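Local atomic coordinates of 3-phytase (Klebsiella pneumoniae, PDB entry 2WNH), a protein that probably removes phosphate from phytate (inositol hexakisphosphate), starting at the 3-position, as a histidine acid phosphatase. Residues B[14-19]-B[76-81]; B[20-25]-B[287-292]; B[313-318]-B[338-343]; B[137-142]-B[396-401]. The protein carries 3 engineered substitutions. All blocks are in the same frame, centred on the assembly; numbering follows the deposited sequence. Where two conformers were deposited one is given.

Strand 14-24 enters the central sheet first. Its leading half takes part in interaction 1, which closes a loop of 56 residues holding helix 32-42 and most of helix 58-77. The second half forms interaction 2 with 287-292, so the two contacts adjoin in sequence and cross along the chain. Segment 137-142 opens interaction 4, which crosses interaction 2 and is completed only at 396-401. Within that long span lies interaction 3, a short closure between 313-318 and 338-343 around a beta hairpin. Interactions 2 and 3 touch, their centres about 10 Å apart, through hydrogen bonds from Arg24 to Ile315 and from Gly318 to His25. Interaction 4 ties peripheral loops together, its nearest atoms about 9 Å from interaction 2.

Interaction 1: residues B[14-19]-B[76-81]; sequences WQLEKV and RQLGLL. With NA (sodium ion), chain G; NA (sodium ion), chain C.
The contact between Leu16 and Val19 on strand 14-24 and Leu78 and Leu80 in the turn after helix 58-77 is a small apolar seam, a worked example of a helix exit wedged against a sheet. Gly79 ends the helix in a Schellman motif, its phi of 81° turning the chain so that leucines on both sides of it face the strand. Leu80 does most of the touching. With CG anti to its backbone N (chi1 -180°), its two methyls divide the work: CD1 sits 3.5 Å from Leu16 O and equally near Glu17 O, while CD2 meets Val19 CG2 at 3.7 Å and Leu16 CD2 at 3.9 Å. Leu78 CD1 reaches Leu16 CD2 from the other end at 4.0 Å. A water spans the backbones, accepting from Leu16 N (2.9 Å) and donating to Leu78 O (2.6 Å). On the strand, Glu17 and Lys18 both face Arg325, a classic beta bulge, and Glu17 turns its carboxylate to Arg334 and Arg325. Arg76 O and its counterpart on the second subunit bind sodium, modelled at two overlapping positions. Tyr75 of helix 58-77 packs on Leu16, Val19 and Leu80, Trp326 of strand 320-328 touches Leu16, and Trp284 of strand 284-289 lies against Val19.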
loop_
_atom_site.group_PDB
_atom_site.type_symbol
_atom_site.label_atom_id
_atom_site.label_comp_id
_atom_site.label_asym_id
_atom_site.label_seq_id
_atom_site.Cartn_x
_atom_site.Cartn_y
_atom_site.Cartn_z
ATOM N N TRP B 14 27.185 -6.588 14.197
ATOM C CA TRP B 14 27.234 -7.725 13.285
ATOM C C TRP B 14 26.607 -7.333 11.972
ATOM O O TRP B 14 25.552 -6.728 11.969
ATOM C CB TRP B 14 26.494 -8.947 13.859
ATOM C CG TRP B 14 27.214 -9.542 15.017
ATOM C CD1 TRP B 14 26.827 -9.510 16.336
ATOM C CD2 TRP B 14 28.469 -10.240 14.978
ATOM N NE1 TRP B 14 27.769 -10.151 17.103
ATOM C CE2 TRP B 14 28.784 -10.605 16.304
ATOM C CE3 TRP B 14 29.358 -10.588 13.948
ATOM C CZ2 TRP B 14 29.952 -11.309 16.629
ATOM C CZ3 TRP B 14 30.511 -11.289 14.271
ATOM C CH2 TRP B 14 30.796 -11.640 15.602
ATOM N N GLN B 15 27.273 -7.681 10.875
ATOM C CA GLN B 15 26.806 -7.300 9.543
ATOM C C GLN B 15 26.686 -8.531 8.635
ATOM O O GLN B 15 27.631 -9.284 8.488
ATOM C CB GLN B 15 27.827 -6.327 8.946
ATOM C CG GLN B 15 27.625 -5.993 7.506
ATOM C CD GLN B 15 28.806 -5.211 6.971
ATOM O OE1 GLN B 15 29.883 -5.762 6.719
ATOM N NE2 GLN B 15 28.611 -3.904 6.812
ATOM N N LEU B 16 25.522 -8.725 8.019
ATOM C CA LEU B 16 25.347 -9.852 7.107
ATOM C C LEU B 16 25.890 -9.514 5.724
ATOM O O LEU B 16 25.475 -8.505 5.124
ATOM C CB LEU B 16 23.866 -10.233 7.010
ATOM C CG LEU B 16 23.475 -11.361 6.039
ATOM C CD1 LEU B 16 24.126 -12.674 6.487
ATOM C CD2 LEU B 16 21.968 -11.503 6.054
ATOM N N GLU B 17 26.825 -10.334 5.229
ATOM C CA GLU B 17 27.424 -10.113 3.907
ATOM C C GLU B 17 26.866 -10.937 2.762
ATOM O O GLU B 17 26.888 -10.496 1.607
ATOM C CB GLU B 17 28.923 -10.410 3.924
ATOM C CG GLU B 17 29.729 -9.599 4.912
ATOM C CD GLU B 17 31.196 -9.847 4.703
ATOM O OE1 GLU B 17 31.806 -9.197 3.842
ATOM O OE2 GLU B 17 31.746 -10.710 5.408
ATOM N N LYS B 18 26.447 -12.170 3.046
ATOM C CA LYS B 18 26.150 -13.113 1.968
ATOM C C LYS B 18 25.284 -14.234 2.500
ATOM O O LYS B 18 25.510 -14.722 3.603
ATOM C CB LYS B 18 27.453 -13.704 1.393
ATOM C CG LYS B 18 27.298 -14.747 0.259
ATOM C CD LYS B 18 26.531 -14.201 -0.910
ATOM C CE LYS B 18 26.510 -15.170 -2.091
ATOM N NZ LYS B 18 27.831 -15.229 -2.811
ATOM N N VAL B 19 24.280 -14.608 1.710
ATOM C CA VAL B 19 23.449 -15.770 1.988
ATOM C C VAL B 19 23.589 -16.775 0.848
ATOM O O VAL B 19 23.512 -16.420 -0.336
ATOM C CB VAL B 19 21.940 -15.372 2.110
ATOM C CG1 VAL B 19 21.078 -16.619 2.367
ATOM C CG2 VAL B 19 21.697 -14.337 3.234
ATOM N N ARG B 76 15.911 -7.387 4.146
ATOM C CA ARG B 76 15.915 -5.912 4.011
ATOM C C ARG B 76 16.144 -5.280 5.389
ATOM O O ARG B 76 16.883 -4.279 5.506
ATOM C CB ARG B 76 14.613 -5.411 3.366
ATOM C CG ARG B 76 14.565 -5.651 1.872
ATOM C CD ARG B 76 13.315 -5.038 1.220
ATOM N NE ARG B 76 12.161 -5.898 1.392
ATOM C CZ ARG B 76 11.871 -6.948 0.608
ATOM N NH1 ARG B 76 12.638 -7.276 -0.435
ATOM N NH2 ARG B 76 10.794 -7.662 0.891
ATOM N N GLN B 77 15.497 -5.830 6.417
ATOM C CA GLN B 77 15.625 -5.344 7.809
ATOM C C GLN B 77 17.097 -5.367 8.234
ATOM O O GLN B 77 17.598 -4.409 8.824
ATOM C CB GLN B 77 14.718 -6.160 8.767
ATOM C CG GLN B 77 15.098 -6.168 10.270
ATOM C CD GLN B 77 14.773 -4.877 11.010
ATOM O OE1 GLN B 77 14.021 -4.042 10.511
ATOM N NE2 GLN B 77 15.337 -4.714 12.214
ATOM N N LEU B 78 17.796 -6.453 7.909
ATOM C CA LEU B 78 19.217 -6.609 8.268
ATOM C C LEU B 78 20.160 -5.807 7.374
ATOM O O LEU B 78 21.385 -5.809 7.590
ATOM C CB LEU B 78 19.611 -8.088 8.191
ATOM C CG LEU B 78 19.040 -8.989 9.281
ATOM C CD1 LEU B 78 19.489 -10.442 9.008
ATOM C CD2 LEU B 78 19.499 -8.551 10.660
ATOM N N GLY B 79 19.621 -5.146 6.357
ATOM C CA GLY B 79 20.428 -4.309 5.486
ATOM C C GLY B 79 21.210 -5.010 4.394
ATOM O O GLY B 79 22.020 -4.387 3.732
ATOM N N LEU B 80 20.989 -6.312 4.206
ATOM C CA LEU B 80 21.625 -7.042 3.121
ATOM C C LEU B 80 21.066 -6.615 1.749
ATOM O O LEU B 80 21.812 -6.426 0.770
ATOM C CB LEU B 80 21.396 -8.548 3.307
ATOM C CG LEU B 80 22.027 -9.426 2.221
ATOM C CD1 LEU B 80 23.571 -9.513 2.356
ATOM C CD2 LEU B 80 21.411 -10.805 2.266
ATOM N N LEU B 81 19.744 -6.480 1.701
ATOM C CA LEU B 81 19.037 -6.109 0.475
ATOM C C LEU B 81 18.555 -4.683 0.540
ATOM O O LEU B 81 18.273 -4.155 1.625
ATOM C CB LEU B 81 17.797 -6.993 0.269
ATOM C CG LEU B 81 18.131 -8.490 0.152
ATOM C CD1 LEU B 81 16.847 -9.346 0.180
ATOM C CD2 LEU B 81 19.017 -8.783 -1.049
HETATM NA NA NA G . 16.879 -1.783 5.033
HETATM NA NA NA C . 16.679 -1.916 5.618
HETATM O O HOH W 1 23.430 -6.882 8.799
#

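Interaction 2: residues B[20-25]-B[287-292]; sequences VELSRH and LVAHDT
Leu287 N donates to Glu21 O at 2.7 Å, a nearly straight bond with an N-H angle of 167°, and opens the ladder between parallel strands 20-24 and 287-289. Ser23 N to Leu287 O (2.8 Å) and Ala289 N to Ser23 O (2.9 Å) continue it, and His25 N to Ala289 O (3.0 Å) is the last rung, bent to 136°; Arg24 CA adds a C-H contact to the same oxygen at 3.5 Å. On the face shared by Leu22, Leu287 and Ala289, Leu22 CD1 packs on Leu287 CB. Both strands run out into family signatures: Arg24 and His25 begin the RHGxRxP motif, and His290 and Asp291 form the HD motif, which in histidine acid phosphatases supply the nucleophilic histidine and the proton donor, consistent with their convergence here. The extended Arg24 chain runs alongside Asp291, whose OD2 lies over the centre of the guanidinium face, 3.5 Å from NH2, with the two planes only 21° apart. No N-H points at that oxygen, so the salt bridge is one of charge alone; NH1 bonds to Ile315 O and NH2 pairs with Glu212. Arg24 NE and Asp291 N instead share one water, and a second joins His25 NE2 to His290 ND1, whose ring is held at NE2 by Ser96.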
loop_
_atom_site.group_PDB
_atom_site.type_symbol
_atom_site.label_atom_id
_atom_site.label_comp_id
_atom_site.label_asym_id
_atom_site.label_seq_id
_atom_site.Cartn_x
_atom_site.Cartn_y
_atom_site.Cartn_z
ATOM N N VAL B 20 23.790 -18.049 1.207
ATOM C CA VAL B 20 23.686 -19.145 0.235
ATOM C C VAL B 20 22.616 -20.083 0.767
ATOM O O VAL B 20 22.718 -20.562 1.902
ATOM C CB VAL B 20 25.036 -19.928 0.082
ATOM C CG1 VAL B 20 24.859 -21.204 -0.755
ATOM C CG2 VAL B 20 26.100 -19.022 -0.531
ATOM N N GLU B 21 21.586 -20.317 -0.039
ATOM C CA GLU B 21 20.448 -21.120 0.398
ATOM C C GLU B 21 20.120 -22.253 -0.579
ATOM O O GLU B 21 20.113 -22.050 -1.819
ATOM C CB GLU B 21 19.228 -20.205 0.548
ATOM C CG GLU B 21 17.966 -20.901 1.038
ATOM C CD GLU B 21 16.896 -19.912 1.463
ATOM O OE1 GLU B 21 16.942 -18.758 1.017
ATOM O OE2 GLU B 21 16.039 -20.281 2.296
ATOM N N LEU B 22 19.877 -23.436 0.002
ATOM C CA LEU B 22 19.461 -24.632 -0.732
ATOM C C LEU B 22 18.072 -25.031 -0.238
ATOM O O LEU B 22 17.937 -25.557 0.868
ATOM C CB LEU B 22 20.470 -25.788 -0.512
ATOM C CG LEU B 22 20.101 -27.129 -1.200
ATOM C CD1 LEU B 22 20.047 -26.995 -2.741
ATOM C CD2 LEU B 22 21.052 -28.260 -0.788
ATOM N N SER B 23 17.065 -24.822 -1.085
ATOM C CA SER B 23 15.671 -25.042 -0.752
ATOM C C SER B 23 15.165 -26.322 -1.395
ATOM O O SER B 23 15.544 -26.630 -2.527
ATOM C CB SER B 23 14.832 -23.889 -1.307
ATOM O OG SER B 23 13.445 -24.052 -0.996
ATOM N N ARG B 24 14.270 -27.025 -0.696
ATOM C CA ARG B 24 13.500 -28.098 -1.306
ATOM C C ARG B 24 12.375 -27.435 -2.076
ATOM O O ARG B 24 11.917 -26.337 -1.713
ATOM C CB ARG B 24 12.897 -29.032 -0.227
ATOM C CG ARG B 24 12.256 -30.285 -0.827
ATOM C CD ARG B 24 11.489 -31.123 0.201
ATOM N NE ARG B 24 10.719 -32.172 -0.509
ATOM C CZ ARG B 24 9.825 -32.987 0.057
ATOM N NH1 ARG B 24 9.585 -32.922 1.359
ATOM N NH2 ARG B 24 9.151 -33.863 -0.698
ATOM N N HIS B 25 11.905 -28.102 -3.122
ATOM C CA HIS B 25 10.663 -27.655 -3.758
ATOM C C HIS B 25 9.495 -27.690 -2.750
ATOM O O HIS B 25 9.586 -28.311 -1.680
ATOM C CB HIS B 25 10.384 -28.503 -4.996
ATOM C CG HIS B 25 10.250 -29.958 -4.695
ATOM N ND1 HIS B 25 9.153 -30.492 -4.051
ATOM C CD2 HIS B 25 11.086 -30.997 -4.951
ATOM C CE1 HIS B 25 9.318 -31.800 -3.922
ATOM N NE2 HIS B 25 10.482 -32.129 -4.458
ATOM N N LEU B 287 19.451 -21.654 -4.447
ATOM C CA LEU B 287 19.431 -22.909 -5.191
ATOM C C LEU B 287 18.178 -23.678 -4.789
ATOM O O LEU B 287 17.877 -23.818 -3.608
ATOM C CB LEU B 287 20.657 -23.750 -4.835
ATOM C CG LEU B 287 22.024 -23.059 -4.924
ATOM C CD1 LEU B 287 23.115 -24.056 -4.507
ATOM C CD2 LEU B 287 22.279 -22.533 -6.328
ATOM N N VAL B 288 17.467 -24.203 -5.779
ATOM C CA VAL B 288 16.213 -24.870 -5.486
ATOM C C VAL B 288 16.252 -26.263 -6.125
ATOM O O VAL B 288 16.359 -26.394 -7.354
ATOM C CB VAL B 288 15.000 -24.022 -5.956
ATOM C CG1 VAL B 288 13.687 -24.689 -5.540
ATOM C CG2 VAL B 288 15.069 -22.584 -5.330
ATOM N N ALA B 289 16.148 -27.274 -5.272
ATOM C CA ALA B 289 16.279 -28.666 -5.710
ATOM C C ALA B 289 15.404 -29.599 -4.867
ATOM O O ALA B 289 14.258 -29.274 -4.541
ATOM C CB ALA B 289 17.758 -29.098 -5.709
ATOM N N HIS B 290 15.950 -30.748 -4.499
ATOM C CA HIS B 290 15.136 -31.859 -3.993
ATOM C C HIS B 290 15.607 -32.264 -2.607
ATOM O O HIS B 290 16.721 -31.928 -2.186
ATOM C CB HIS B 290 15.156 -33.024 -5.013
ATOM C CG HIS B 290 14.916 -32.574 -6.425
ATOM N ND1 HIS B 290 13.667 -32.583 -7.015
ATOM C CD2 HIS B 290 15.759 -32.033 -7.342
ATOM C CE1 HIS B 290 13.757 -32.093 -8.241
ATOM N NE2 HIS B 290 15.017 -31.754 -8.464
ATOM N N ASP B 291 14.746 -32.969 -1.877
ATOM C CA ASP B 291 15.098 -33.425 -0.545
ATOM C C ASP B 291 16.324 -34.332 -0.600
ATOM O O ASP B 291 17.144 -34.302 0.300
ATOM C CB ASP B 291 13.916 -34.108 0.167
ATOM C CG ASP B 291 13.191 -35.156 -0.695
ATOM O OD1 ASP B 291 13.648 -35.545 -1.798
ATOM O OD2 ASP B 291 12.130 -35.607 -0.234
ATOM N N THR B 292 16.443 -35.114 -1.673
ATOM C CA THR B 292 17.628 -35.948 -1.919
ATOM C C THR B 292 18.942 -35.144 -1.807
ATOM O O THR B 292 19.906 -35.545 -1.136
ATOM C CB THR B 292 17.508 -36.570 -3.322
ATOM O OG1 THR B 292 16.336 -37.398 -3.350
ATOM C CG2 THR B 292 18.728 -37.451 -3.640
HETATM O O HOH W 2 12.020 -33.395 -2.825
HETATM O O HOH W 3 11.684 -34.136 -5.910
#

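Interaction 3: residues B[313-318]-B[338-343]; sequences GNIPPG and VYFQAQ
Pro316 meets Ala342 along its ring: CB lies 4.0 Å from Ala342 CB, CG closes to 3.6 Å of the same methyl, and CD, 3.9 Å from it, turns toward Phe340 as well. There Pro316 CD approaches the edge of the phenyl ring, close to its plane, with Phe340 CZ at 3.9 Å. The proline thus fits against two residues two apart on strand 338-342, both projecting from the same face. Phe340 extends to this point because its CG stands anti to the backbone N (chi1 180°), which carries the ring tip across to the loop. The pair illustrates how a loop entering a beta hairpin is pinned to the hairpin's returning strand: 313-318 leads into strand 320-328, and strand 334-342 comes back antiparallel to it. Two residues earlier in the loop, Asn314 O sits 3.5 Å from Phe340 CE2, in an oblique approach, while its own hydrogen-bond donor is Trp305 NE1. The indole of Trp305 also stacks on Phe340. Ile315 CG2 adds a looser touch at 4.2 Å from Phe340 CZ, and the isoleucine side chain as a whole packs against helix 291-301. No direct hydrogen bond joins the segments; one water does, donating to Pro317 O at 2.9 Å and accepting from Gln343 N at 2.9 Å.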
loop_
_atom_site.group_PDB
_atom_site.type_symbol
_atom_site.label_atom_id
_atom_site.label_comp_id
_atom_site.label_asym_id
_atom_site.label_seq_id
_atom_site.Cartn_x
_atom_site.Cartn_y
_atom_site.Cartn_z
ATOM N N GLY B 313 16.051 -35.398 11.128
ATOM C CA GLY B 313 16.501 -35.160 9.770
ATOM C C GLY B 313 15.457 -34.892 8.713
ATOM O O GLY B 313 15.818 -34.727 7.533
ATOM N N ASN B 314 14.180 -34.856 9.105
ATOM C CA ASN B 314 13.075 -34.666 8.159
ATOM C C ASN B 314 13.272 -33.364 7.371
ATOM O O ASN B 314 13.695 -32.353 7.944
ATOM C CB ASN B 314 11.719 -34.641 8.874
ATOM C CG ASN B 314 10.565 -34.589 7.915
ATOM O OD1 ASN B 314 10.173 -33.517 7.446
ATOM N ND2 ASN B 314 9.999 -35.748 7.614
ATOM N N ILE B 315 13.001 -33.421 6.068
ATOM C CA ILE B 315 13.113 -32.264 5.173
ATOM C C ILE B 315 11.720 -31.922 4.572
ATOM O O ILE B 315 11.307 -32.501 3.556
ATOM C CB ILE B 315 14.167 -32.554 4.036
ATOM C CG1 ILE B 315 15.534 -32.947 4.618
ATOM C CG2 ILE B 315 14.295 -31.362 3.052
ATOM C CD1 ILE B 315 16.337 -33.903 3.673
ATOM N N PRO B 316 10.965 -31.013 5.222
ATOM C CA PRO B 316 9.634 -30.626 4.749
ATOM C C PRO B 316 9.613 -29.869 3.431
ATOM O O PRO B 316 10.621 -29.278 3.015
ATOM C CB PRO B 316 9.117 -29.720 5.885
ATOM C CG PRO B 316 9.885 -30.171 7.106
ATOM C CD PRO B 316 11.271 -30.385 6.520
ATOM N N PRO B 317 8.466 -29.876 2.742
ATOM C CA PRO B 317 8.378 -29.072 1.509
ATOM C C PRO B 317 8.654 -27.590 1.782
ATOM O O PRO B 317 8.198 -27.043 2.814
ATOM C CB PRO B 317 6.918 -29.270 1.068
ATOM C CG PRO B 317 6.206 -29.736 2.334
ATOM C CD PRO B 317 7.218 -30.596 3.031
ATOM N N GLY B 318 9.397 -26.965 0.876
ATOM C CA GLY B 318 9.794 -25.570 0.991
ATOM C C GLY B 318 10.747 -25.272 2.147
ATOM O O GLY B 318 10.986 -24.110 2.457
ATOM N N VAL B 338 25.086 -21.437 10.085
ATOM C CA VAL B 338 24.608 -22.553 9.275
ATOM C C VAL B 338 23.344 -23.063 9.947
ATOM O O VAL B 338 23.345 -23.350 11.146
ATOM C CB VAL B 338 25.665 -23.696 9.246
ATOM C CG1 VAL B 338 25.139 -24.866 8.441
ATOM C CG2 VAL B 338 26.961 -23.187 8.668
ATOM N N TYR B 339 22.239 -23.149 9.203
ATOM C CA TYR B 339 21.010 -23.632 9.839
ATOM C C TYR B 339 20.062 -24.296 8.867
ATOM O O TYR B 339 20.209 -24.155 7.648
ATOM C CB TYR B 339 20.294 -22.508 10.615
ATOM C CG TYR B 339 19.898 -21.302 9.807
ATOM C CD1 TYR B 339 20.786 -20.252 9.624
ATOM C CD2 TYR B 339 18.618 -21.202 9.252
ATOM C CE1 TYR B 339 20.423 -19.134 8.898
ATOM C CE2 TYR B 339 18.232 -20.063 8.521
ATOM C CZ TYR B 339 19.155 -19.048 8.345
ATOM O OH TYR B 339 18.842 -17.887 7.658
ATOM N N PHE B 340 19.108 -25.041 9.419
ATOM C CA PHE B 340 18.059 -25.642 8.644
ATOM C C PHE B 340 16.747 -25.068 9.156
ATOM O O PHE B 340 16.569 -24.907 10.367
ATOM C CB PHE B 340 18.045 -27.167 8.800
ATOM C CG PHE B 340 16.949 -27.833 8.007
ATOM C CD1 PHE B 340 16.995 -27.869 6.611
ATOM C CD2 PHE B 340 15.847 -28.393 8.651
ATOM C CE1 PHE B 340 15.972 -28.450 5.860
ATOM C CE2 PHE B 340 14.817 -28.993 7.893
ATOM C CZ PHE B 340 14.885 -29.016 6.507
ATOM N N GLN B 341 15.859 -24.720 8.233
ATOM C CA GLN B 341 14.575 -24.128 8.606
ATOM C C GLN B 341 13.418 -24.762 7.853
ATOM O O GLN B 341 13.574 -25.137 6.686
ATOM C CB GLN B 341 14.602 -22.602 8.367
ATOM C CG GLN B 341 14.640 -22.213 6.892
ATOM C CD GLN B 341 14.786 -20.712 6.693
ATOM O OE1 GLN B 341 14.224 -19.923 7.446
ATOM N NE2 GLN B 341 15.559 -20.318 5.688
ATOM N N ALA B 342 12.260 -24.826 8.523
ATOM C CA ALA B 342 10.994 -25.335 7.945
ATOM C C ALA B 342 9.782 -24.766 8.663
ATOM O O ALA B 342 9.892 -24.245 9.758
ATOM C CB ALA B 342 10.941 -26.868 8.056
ATOM N N GLN B 343 8.618 -24.916 8.057
ATOM C CA GLN B 343 7.386 -24.683 8.798
ATOM C C GLN B 343 6.864 -25.996 9.348
ATOM O O GLN B 343 7.048 -27.049 8.731
ATOM C CB GLN B 343 6.329 -24.070 7.893
ATOM C CG GLN B 343 6.628 -22.621 7.536
ATOM C CD GLN B 343 5.370 -21.893 7.078
ATOM O OE1 GLN B 343 4.710 -21.166 7.861
ATOM N NE2 GLN B 343 5.024 -22.080 5.824
HETATM O O HOH W 4 8.859 -25.895 5.357
#

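Interaction 4: residues B[137-142]-B[396-401]; sequences AATQTD and SAPAVA. Engineered in segment 396-401: Ala397 (natural residue Thr).
Thr139 lays its methyl against the backbone of Ser396, CG2 coming within 3.4 Å of Ser396 O. The branching explains which arm does this. CG2 stands anti to the carbonyl carbon of Thr139, whereas OG1 occupies the site between backbone N and carbonyl carbon (chi1 54°) and hydrogen bonds to Thr133 O, just upstream of the segment. The threonine therefore turns its apolar branch to 396-401 and its hydroxyl back to the loop before 137-142. The same methyl passes Pro398 CD at 4.3 Å, and the neighbouring Ala138 CB reaches Pro398 CG at 4.4 Å, so the proline ring lies loosely beside both side chains.

The return contact runs from Ser396 to Ala138: Ser396 CA directs its hydrogen at Ala138 O over 3.6 Å, with an angle of 150° at the hydrogen. That oxygen has a stronger partner in Lys261 NZ, which also hydrogen bonds to Ser396 OG. One lysine thereby grips both segments, and Asp393 OD2 is a further partner of the serine hydroxyl. No hydrogen bond passes directly between the two segments. Ala397, an engineered residue, points its CB away from the other segment.

Two irregular segments, far apart in sequence, are here joined at the periphery of the molecule. Segment 137-142 leads into helix 143-154, with Asp142 as its N-cap, and 396-401 belongs to the C-terminal tail after helix 381-388. Helix 256-274 backs both: Thr141 packs on Tyr257 and Lys261, while Pro398 and Val400 rest on Val265.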
loop_
_atom_site.group_PDB
_atom_site.type_symbol
_atom_site.label_atom_id
_atom_site.label_comp_id
_atom_site.label_asym_id
_atom_site.label_seq_id
_atom_site.Cartn_x
_atom_site.Cartn_y
_atom_site.Cartn_z
ATOM N N ALA B 137 29.293 -38.435 -15.251
ATOM C CA ALA B 137 30.326 -39.440 -14.924
ATOM C C ALA B 137 31.032 -39.236 -13.587
ATOM O O ALA B 137 31.222 -40.197 -12.835
ATOM C CB ALA B 137 31.363 -39.556 -16.074
ATOM N N ALA B 138 31.408 -37.995 -13.268
ATOM C CA ALA B 138 32.191 -37.733 -12.051
ATOM C C ALA B 138 31.427 -37.960 -10.759
ATOM O O ALA B 138 32.028 -38.142 -9.698
ATOM C CB ALA B 138 32.796 -36.320 -12.070
ATOM N N THR B 139 30.099 -37.950 -10.851
ATOM C CA THR B 139 29.270 -37.899 -9.660
ATOM C C THR B 139 28.312 -39.103 -9.542
ATOM O O THR B 139 27.446 -39.139 -8.657
ATOM C CB THR B 139 28.524 -36.519 -9.586
ATOM O OG1 THR B 139 27.800 -36.299 -10.805
ATOM C CG2 THR B 139 29.520 -35.380 -9.405
ATOM N N GLN B 140 28.472 -40.092 -10.423
ATOM C CA GLN B 140 27.649 -41.297 -10.365
ATOM C C GLN B 140 28.223 -42.290 -9.377
ATOM O O GLN B 140 29.444 -42.437 -9.286
ATOM C CB GLN B 140 27.592 -41.965 -11.736
ATOM C CG GLN B 140 26.614 -41.314 -12.673
ATOM C CD GLN B 140 26.866 -41.686 -14.110
ATOM O OE1 GLN B 140 27.954 -42.151 -14.465
ATOM N NE2 GLN B 140 25.865 -41.479 -14.954
ATOM N N THR B 141 27.347 -42.985 -8.655
ATOM C CA THR B 141 27.785 -44.078 -7.774
ATOM C C THR B 141 28.114 -45.321 -8.604
ATOM O O THR B 141 27.624 -45.480 -9.734
ATOM C CB THR B 141 26.691 -44.470 -6.778
ATOM O OG1 THR B 141 25.485 -44.753 -7.492
ATOM C CG2 THR B 141 26.432 -43.340 -5.754
ATOM N N ASP B 142 28.943 -46.195 -8.039
ATOM C CA ASP B 142 29.114 -47.535 -8.598
ATOM C C ASP B 142 28.188 -48.483 -7.852
ATOM O O ASP B 142 28.261 -48.548 -6.627
ATOM C CB ASP B 142 30.557 -48.024 -8.574
ATOM C CG ASP B 142 30.731 -49.286 -9.409
ATOM O OD1 ASP B 142 30.216 -50.344 -8.985
ATOM O OD2 ASP B 142 31.338 -49.209 -10.502
ATOM N N SER B 396 34.804 -36.280 -6.818
ATOM C CA SER B 396 33.367 -36.159 -7.045
ATOM C C SER B 396 32.893 -34.712 -6.925
ATOM O O SER B 396 31.697 -34.452 -6.958
ATOM C CB SER B 396 32.582 -37.011 -6.053
ATOM O OG SER B 396 32.976 -38.372 -6.123
ATOM N N ALA B 397 33.838 -33.779 -6.837
ATOM C CA ALA B 397 33.483 -32.378 -6.650
ATOM C C ALA B 397 34.105 -31.468 -7.706
ATOM O O ALA B 397 34.862 -30.577 -7.349
ATOM C CB ALA B 397 33.893 -31.929 -5.221
ATOM N N PRO B 398 33.757 -31.670 -8.996
ATOM C CA PRO B 398 34.319 -30.814 -10.034
ATOM C C PRO B 398 33.778 -29.392 -9.902
ATOM O O PRO B 398 32.679 -29.193 -9.367
ATOM C CB PRO B 398 33.797 -31.443 -11.335
ATOM C CG PRO B 398 32.527 -32.118 -10.946
ATOM C CD PRO B 398 32.791 -32.639 -9.554
ATOM N N ALA B 399 34.552 -28.416 -10.367
ATOM C CA ALA B 399 34.083 -27.034 -10.384
ATOM C C ALA B 399 32.893 -26.910 -11.334
ATOM O O ALA B 399 32.886 -27.502 -12.420
ATOM C CB ALA B 399 35.200 -26.102 -10.821
ATOM N N VAL B 400 31.888 -26.133 -10.924
ATOM C CA VAL B 400 30.718 -25.882 -11.748
ATOM C C VAL B 400 30.644 -24.368 -11.831
ATOM O O VAL B 400 30.740 -23.710 -10.811
ATOM C CB VAL B 400 29.421 -26.414 -11.071
ATOM C CG1 VAL B 400 28.156 -26.007 -11.859
ATOM C CG2 VAL B 400 29.482 -27.925 -10.911
ATOM N N ALA B 401 30.504 -23.828 -13.037
ATOM C CA ALA B 401 30.188 -22.398 -13.197
ATOM C C ALA B 401 28.776 -22.191 -12.641
ATOM O O ALA B 401 27.811 -22.729 -13.202
ATOM C CB ALA B 401 30.203 -22.014 -14.655
#